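Local coordinates for UPF0062 protein MJ1593 (Methanocaldococcus jannaschii, PDB 2YX5) that is of unknown function but belongs to the PurS family, folding as a three-stranded antiparallel sheet with two helices and assembling as a tetramer, at residues Gly13-Pro17 and Glu18-Ile22. Sequence-based numbering, arbitrary orientation.
Sequences GVLNP and EGRTI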
# COMPACT_ATOMS: atom_id res chain seq x y z
N GLY A 13 -8.12 1.90 -17.50
CA GLY A 13 -7.26 1.56 -18.62
C GLY A 13 -5.82 1.30 -18.21
O GLY A 13 -5.02 0.84 -19.03
N VAL A 14 -5.47 1.60 -16.96
CA VAL A 14 -4.10 1.35 -16.51
C VAL A 14 -4.06 -0.01 -15.83
O VAL A 14 -4.88 -0.29 -14.95
CB VAL A 14 -3.61 2.42 -15.53
CG1 VAL A 14 -2.25 2.03 -14.97
CG2 VAL A 14 -3.51 3.77 -16.23
N LEU A 15 -3.13 -0.86 -16.26
CA LEU A 15 -3.03 -2.17 -15.66
C LEU A 15 -2.52 -2.00 -14.23
O LEU A 15 -1.68 -1.15 -13.94
CB LEU A 15 -2.12 -3.08 -16.49
CG LEU A 15 -2.73 -3.50 -17.84
CD1 LEU A 15 -1.76 -4.38 -18.60
CD2 LEU A 15 -4.03 -4.26 -17.62
N ASN A 16 -3.07 -2.82 -13.34
CA ASN A 16 -2.73 -2.80 -11.94
C ASN A 16 -2.04 -4.08 -11.50
O ASN A 16 -2.65 -5.15 -11.37
CB ASN A 16 -4.00 -2.54 -11.11
CG ASN A 16 -3.75 -2.59 -9.60
OD1 ASN A 16 -2.65 -2.31 -9.12
ND2 ASN A 16 -4.79 -2.92 -8.85
N PRO A 17 -0.72 -3.99 -11.27
CA PRO A 17 0.11 -5.11 -10.84
C PRO A 17 -0.46 -5.83 -9.61
O PRO A 17 -0.35 -7.05 -9.50
CB PRO A 17 1.46 -4.45 -10.55
CG PRO A 17 1.48 -3.30 -11.53
CD PRO A 17 0.07 -2.76 -11.44
N GLU A 18 -1.07 -5.08 -8.69
CA GLU A 18 -1.61 -5.71 -7.50
C GLU A 18 -2.77 -6.65 -7.87
O GLU A 18 -2.80 -7.80 -7.44
CB GLU A 18 -2.10 -4.68 -6.47
CG GLU A 18 -2.31 -5.31 -5.08
CD GLU A 18 -3.01 -4.38 -4.11
OE1 GLU A 18 -3.16 -3.18 -4.46
OE2 GLU A 18 -3.42 -4.83 -3.00
N GLY A 19 -3.69 -6.16 -8.69
CA GLY A 19 -4.81 -6.99 -9.08
C GLY A 19 -4.36 -8.25 -9.80
O GLY A 19 -4.78 -9.38 -9.46
N ARG A 20 -3.49 -8.05 -10.78
CA ARG A 20 -2.97 -9.15 -11.56
C ARG A 20 -2.27 -10.18 -10.68
O ARG A 20 -2.44 -11.38 -10.85
CB ARG A 20 -2.02 -8.61 -12.62
CG ARG A 20 -2.76 -7.74 -13.63
CD ARG A 20 -1.84 -6.74 -14.28
NE ARG A 20 -0.67 -7.38 -14.85
CZ ARG A 20 -0.68 -8.10 -15.98
NH1 ARG A 20 -1.81 -8.27 -16.66
NH2 ARG A 20 0.46 -8.64 -16.42
N THR A 21 -1.52 -9.70 -9.70
CA THR A 21 -0.79 -10.58 -8.81
C THR A 21 -1.72 -11.40 -7.96
O THR A 21 -1.52 -12.60 -7.78
CB THR A 21 0.13 -9.77 -7.89
OG1 THR A 21 1.04 -9.03 -8.71
CG2 THR A 21 0.90 -10.67 -6.94
N ILE A 22 -2.72 -10.75 -7.41
CA ILE A 22 -3.66 -11.46 -6.58
C ILE A 22 -4.35 -12.55 -7.38
O ILE A 22 -4.50 -13.67 -6.90
CB ILE A 22 -4.67 -10.48 -5.98
CG1 ILE A 22 -3.95 -9.59 -4.97
CG2 ILE A 22 -5.81 -11.25 -5.34
CD1 ILE A 22 -4.77 -8.48 -4.38
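Pro-17, Arg-20 and Asn-16 bury the most surface where the loop after strand 2-10 turns into helix 17-28. The O of Pro-17 accepts two bonds from Thr-21: one from the backbone N at 2.9 Å, an i to i+4 helix bond, and one from OG1 at a short 2.5 Å. Both donors are tilted moderately from the carbonyl plane, and they arrive from opposite faces of it. The hydroxyl of Thr-21 thus reaches back one turn to the same oxygen as its own backbone N-H.

Asn-16 is the N-cap. Its OD1 takes the N-H of Glu-18 at 3.2 Å, with an N-H...O angle of 145°; the donor stands well above the amide's carbonyl plane instead of meeting a lone pair. With CG anti to the backbone N (chi1 177°), the amide lies alongside the Glu-18 side chain, OD1 passing 3.6 Å from Glu-18 CB. ND2 bonds to Thr-39 OG1 and Gln-38 OE1 on strand 34-47, which fixes the amide's rotation and ties the helix start to the three-stranded antiparallel sheet of this PurS-family fold.

The backbone O of Asn-16 accepts from Arg-20 N at 3.1 Å, almost straight at 177°, the i to i+4 bond that opens the helix. Arg-20 also folds its aliphatic part over this carbonyl: CG and CD each approach Asn-16 O to 3.4 Å. From CD, which touches Leu-15 CB at 4.3 Å, the chain bends, bringing the guanidinium obliquely against Leu-15 CD1. Pro-17, Arg-20 and Thr-21 all pack on Leu-66 of the second subunit, whose Asn-69 ND2 is hydrogen-bonded to Leu-15 O.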